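Local coordinates for protein ferulic acid decarboxylase 1 (Candida dubliniensis, PDB 4ZAD) that probably catalyses the reversible, prenylated-flavin-dependent decarboxylation of aromatic acrylic acids such as ferulic, p-coumaric and cinnamic acid to vinyl products, at residues 106-117 with 241-251. Residues are numbered along the deposited sequence; the frame is centred on the assembly and turned at random.
Sequences LVANRNPKKYIP and AEYIGGLCNQA
Y243 fills the centre of this contact, its ring reaching from helix 240-247 to the C-terminal end of helix 99-108. R110 lays CD over one face, 4.0 Å from the Y243 ring centroid, while L247 of the same helix covers the ring with CD1. L247 CD2 also meets L106 CD2 at 3.9 Å. With CG anti to the backbone N (chi1 -178°), the Y243 ring is carried out to L106 and N109. The Y115 ring packs obliquely on it, planes 65° apart, between P112 CA on one face and Y243 CA on the other. At G246 the bare backbone lets the chain pass close, K114 O lying 3.2 Å from G246 CA. Farther along, I116 packs CG2 on A251 CB and brings CD1 to the turn after the helix, where N249 makes a Schellman motif. Polar bonds border this packing. Y243 OH donates to L106 O (2.9 Å) from above the carbonyl plane. I116 N binds E242 O at 3.2 Å; G246 N reaches that oxygen from the opposite face, so one helical carbonyl serves two donors. A water donates to both I116 O and A241 O; the A241 side chain touches W175, which binds the prenylated flavin. R110 NE forms a salt bridge with E341, linking the contact to helix 334-347. Thus one main-chain bond, one tyrosine hydroxyl and one bridging water tie the segment 106-117 to the helix that opens with the manganese ligand E240.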
loop_
_atom_site.group_PDB
_atom_site.type_symbol
_atom_site.label_atom_id
_atom_site.label_comp_id
_atom_site.label_asym_id
_atom_site.label_seq_id
_atom_site.Cartn_x
_atom_site.Cartn_y
_atom_site.Cartn_z
ATOM N N LEU A 106 -9.117 -14.326 -20.890
ATOM C CA LEU A 106 -10.116 -13.398 -21.411
ATOM C C LEU A 106 -9.547 -12.659 -22.630
ATOM O O LEU A 106 -10.145 -12.642 -23.681
ATOM C CB LEU A 106 -10.566 -12.408 -20.345
ATOM C CG LEU A 106 -11.279 -12.925 -19.088
ATOM C CD1 LEU A 106 -11.095 -11.947 -17.899
ATOM C CD2 LEU A 106 -12.798 -13.273 -19.297
ATOM N N VAL A 107 -8.390 -12.049 -22.495
ATOM C CA VAL A 107 -7.729 -11.440 -23.645
ATOM C C VAL A 107 -7.633 -12.415 -24.828
ATOM O O VAL A 107 -7.984 -12.065 -25.957
ATOM C CB VAL A 107 -6.316 -10.901 -23.243
ATOM C CG1 VAL A 107 -5.460 -10.576 -24.467
ATOM C CG2 VAL A 107 -6.485 -9.684 -22.310
ATOM N N ALA A 108 -7.197 -13.640 -24.554
ATOM C CA ALA A 108 -6.991 -14.645 -25.598
ATOM C C ALA A 108 -8.268 -14.886 -26.383
ATOM O O ALA A 108 -8.224 -15.090 -27.600
ATOM C CB ALA A 108 -6.510 -15.923 -25.003
ATOM N N ASN A 109 -9.404 -14.832 -25.685
ATOM C CA ASN A 109 -10.704 -15.143 -26.291
ATOM C C ASN A 109 -11.505 -13.914 -26.803
ATOM O O ASN A 109 -12.676 -14.042 -27.193
ATOM C CB ASN A 109 -11.521 -16.009 -25.323
ATOM C CG ASN A 109 -11.063 -17.492 -25.311
ATOM O OD1 ASN A 109 -11.590 -18.321 -26.062
ATOM N ND2 ASN A 109 -10.109 -17.824 -24.434
ATOM N N ARG A 110 -10.848 -12.758 -26.869
ATOM C CA ARG A 110 -11.464 -11.517 -27.373
ATOM C C ARG A 110 -11.521 -11.340 -28.907
ATOM O O ARG A 110 -12.241 -10.513 -29.401
ATOM C CB ARG A 110 -10.825 -10.268 -26.712
ATOM C CG ARG A 110 -11.507 -9.865 -25.391
ATOM C CD ARG A 110 -12.852 -9.193 -25.608
ATOM N NE ARG A 110 -12.659 -7.803 -25.976
ATOM C CZ ARG A 110 -12.771 -7.292 -27.208
ATOM N NH1 ARG A 110 -13.132 -8.032 -28.242
ATOM N NH2 ARG A 110 -12.546 -6.001 -27.406
ATOM N N ASN A 111 -10.757 -12.102 -29.652
ATOM C CA ASN A 111 -10.872 -12.129 -31.108
ATOM C C ASN A 111 -12.261 -12.653 -31.503
ATOM O O ASN A 111 -12.571 -13.781 -31.218
ATOM C CB ASN A 111 -9.777 -13.088 -31.565
ATOM C CG ASN A 111 -9.559 -13.115 -33.051
ATOM O OD1 ASN A 111 -10.380 -12.654 -33.857
ATOM N ND2 ASN A 111 -8.418 -13.704 -33.431
ATOM N N PRO A 112 -13.108 -11.848 -32.155
ATOM C CA PRO A 112 -14.477 -12.309 -32.467
ATOM C C PRO A 112 -14.625 -13.659 -33.194
ATOM O O PRO A 112 -15.703 -14.259 -33.125
ATOM C CB PRO A 112 -15.037 -11.169 -33.355
ATOM C CG PRO A 112 -14.340 -9.975 -32.915
ATOM C CD PRO A 112 -12.937 -10.427 -32.514
ATOM N N LYS A 113 -13.574 -14.101 -33.890
ATOM C CA LYS A 113 -13.508 -15.449 -34.518
ATOM C C LYS A 113 -13.744 -16.617 -33.513
ATOM O O LYS A 113 -14.181 -17.712 -33.892
ATOM C CB LYS A 113 -12.136 -15.646 -35.237
ATOM C CG LYS A 113 -11.778 -14.594 -36.340
ATOM N N LYS A 114 -13.435 -16.370 -32.242
ATOM C CA LYS A 114 -13.709 -17.317 -31.159
ATOM C C LYS A 114 -15.163 -17.305 -30.668
ATOM O O LYS A 114 -15.550 -18.204 -29.913
ATOM C CB LYS A 114 -12.797 -17.034 -29.945
ATOM C CG LYS A 114 -11.314 -17.376 -30.154
ATOM C CD LYS A 114 -10.973 -18.806 -29.638
ATOM C CE LYS A 114 -9.443 -19.154 -29.757
ATOM N NZ LYS A 114 -8.470 -18.198 -29.087
ATOM N N TYR A 115 -15.955 -16.298 -31.052
ATOM C CA TYR A 115 -17.315 -16.165 -30.487
ATOM C C TYR A 115 -18.259 -17.277 -30.987
ATOM O O TYR A 115 -18.066 -17.836 -32.071
ATOM C CB TYR A 115 -17.946 -14.784 -30.747
ATOM C CG TYR A 115 -17.182 -13.600 -30.222
ATOM C CD1 TYR A 115 -16.045 -13.749 -29.412
ATOM C CD2 TYR A 115 -17.608 -12.302 -30.509
ATOM C CE1 TYR A 115 -15.336 -12.626 -28.947
ATOM C CE2 TYR A 115 -16.903 -11.171 -30.035
ATOM C CZ TYR A 115 -15.773 -11.348 -29.260
ATOM O OH TYR A 115 -15.074 -10.257 -28.801
ATOM N N ILE A 116 -19.247 -17.602 -30.152
ATOM C CA ILE A 116 -20.263 -18.615 -30.434
ATOM C C ILE A 116 -21.603 -18.126 -29.940
ATOM O O ILE A 116 -21.822 -18.071 -28.741
ATOM C CB ILE A 116 -20.003 -19.926 -29.672
ATOM C CG1 ILE A 116 -18.791 -20.676 -30.258
ATOM C CG2 ILE A 116 -21.241 -20.807 -29.741
ATOM C CD1 ILE A 116 -18.253 -21.715 -29.306
ATOM N N PRO A 117 -22.520 -17.808 -30.841
ATOM C CA PRO A 117 -23.727 -17.160 -30.328
ATOM C C PRO A 117 -24.588 -18.091 -29.511
ATOM O O PRO A 117 -24.564 -19.273 -29.744
ATOM C CB PRO A 117 -24.483 -16.692 -31.594
ATOM C CG PRO A 117 -23.712 -17.203 -32.771
ATOM C CD PRO A 117 -22.422 -17.817 -32.313
ATOM N N ALA A 241 -23.394 -12.100 -24.995
ATOM C CA ALA A 241 -23.665 -13.558 -25.160
ATOM C C ALA A 241 -22.665 -14.314 -26.056
ATOM O O ALA A 241 -22.390 -15.474 -25.799
ATOM C CB ALA A 241 -25.109 -13.823 -25.672
ATOM N N GLU A 242 -22.144 -13.660 -27.088
ATOM C CA GLU A 242 -21.289 -14.313 -28.081
ATOM C C GLU A 242 -19.854 -14.523 -27.522
ATOM O O GLU A 242 -19.224 -15.545 -27.759
ATOM C CB GLU A 242 -21.263 -13.466 -29.353
ATOM C CG GLU A 242 -22.632 -13.163 -29.930
ATOM C CD GLU A 242 -22.607 -12.429 -31.287
ATOM O OE1 GLU A 242 -21.548 -11.849 -31.696
ATOM O OE2 GLU A 242 -23.696 -12.427 -31.937
ATOM N N TYR A 243 -19.341 -13.547 -26.773
ATOM C CA TYR A 243 -18.060 -13.696 -26.067
ATOM C C TYR A 243 -18.232 -14.733 -24.979
ATOM O O TYR A 243 -17.368 -15.575 -24.801
ATOM C CB TYR A 243 -17.635 -12.371 -25.480
ATOM C CG TYR A 243 -16.312 -12.289 -24.748
ATOM C CD1 TYR A 243 -15.104 -12.702 -25.328
ATOM C CD2 TYR A 243 -16.242 -11.670 -23.514
ATOM C CE1 TYR A 243 -13.889 -12.558 -24.639
ATOM C CE2 TYR A 243 -15.027 -11.514 -22.829
ATOM C CZ TYR A 243 -13.864 -11.950 -23.391
ATOM O OH TYR A 243 -12.701 -11.800 -22.669
ATOM N N ILE A 244 -19.363 -14.727 -24.275
ATOM C CA ILE A 244 -19.547 -15.726 -23.203
ATOM C C ILE A 244 -19.477 -17.138 -23.785
ATOM O O ILE A 244 -18.811 -18.006 -23.229
ATOM C CB ILE A 244 -20.840 -15.523 -22.372
ATOM C CG1 ILE A 244 -20.791 -14.174 -21.595
ATOM C CG2 ILE A 244 -21.016 -16.662 -21.426
ATOM C CD1 ILE A 244 -22.112 -13.543 -21.407
ATOM N N GLY A 245 -20.123 -17.332 -24.924
ATOM C CA GLY A 245 -20.056 -18.599 -25.652
ATOM C C GLY A 245 -18.632 -19.101 -25.979
ATOM O O GLY A 245 -18.289 -20.258 -25.734
ATOM N N GLY A 246 -17.796 -18.220 -26.504
ATOM C CA GLY A 246 -16.434 -18.595 -26.813
ATOM C C GLY A 246 -15.731 -19.031 -25.535
ATOM O O GLY A 246 -15.125 -20.096 -25.467
ATOM N N LEU A 247 -15.842 -18.194 -24.514
ATOM C CA LEU A 247 -15.179 -18.432 -23.253
ATOM C C LEU A 247 -15.549 -19.826 -22.742
ATOM O O LEU A 247 -14.707 -20.537 -22.190
ATOM C CB LEU A 247 -15.560 -17.322 -22.246
ATOM C CG LEU A 247 -14.891 -15.965 -22.482
ATOM C CD1 LEU A 247 -15.629 -14.819 -21.808
ATOM C CD2 LEU A 247 -13.462 -16.044 -21.998
ATOM N N CYS A 248 -16.801 -20.221 -22.952
ATOM C CA CYS A 248 -17.241 -21.532 -22.531
ATOM C C CYS A 248 -17.050 -22.632 -23.614
ATOM O O CYS A 248 -17.436 -23.775 -23.384
ATOM C CB CYS A 248 -18.716 -21.478 -22.094
ATOM S SG CYS A 248 -19.120 -20.189 -20.902
ATOM N N ASN A 249 -16.440 -22.297 -24.758
ATOM C CA ASN A 249 -16.377 -23.200 -25.930
ATOM C C ASN A 249 -17.730 -23.897 -26.145
ATOM O O ASN A 249 -17.801 -25.075 -26.428
ATOM C CB ASN A 249 -15.203 -24.227 -25.832
ATOM C CG ASN A 249 -14.895 -24.937 -27.217
ATOM O OD1 ASN A 249 -14.657 -24.277 -28.257
ATOM N ND2 ASN A 249 -14.917 -26.286 -27.214
ATOM N N GLN A 250 -18.800 -23.131 -25.992
ATOM C CA GLN A 250 -20.140 -23.659 -25.958
ATOM C C GLN A 250 -21.209 -22.555 -25.874
ATOM O O GLN A 250 -21.188 -21.752 -24.970
ATOM C CB GLN A 250 -20.322 -24.559 -24.737
ATOM C CG GLN A 250 -21.719 -25.133 -24.719
ATOM C CD GLN A 250 -21.963 -26.086 -23.626
ATOM O OE1 GLN A 250 -21.048 -26.757 -23.137
ATOM N NE2 GLN A 250 -23.231 -26.181 -23.228
ATOM N N ALA A 251 -22.170 -22.595 -26.799
ATOM C CA ALA A 251 -23.346 -21.723 -26.846
ATOM C C ALA A 251 -24.105 -21.638 -25.519
ATOM O O ALA A 251 -24.572 -22.661 -25.018
ATOM C CB ALA A 251 -24.313 -22.249 -27.898
HETATM O O HOH W 1 -23.329 -17.825 -26.485
#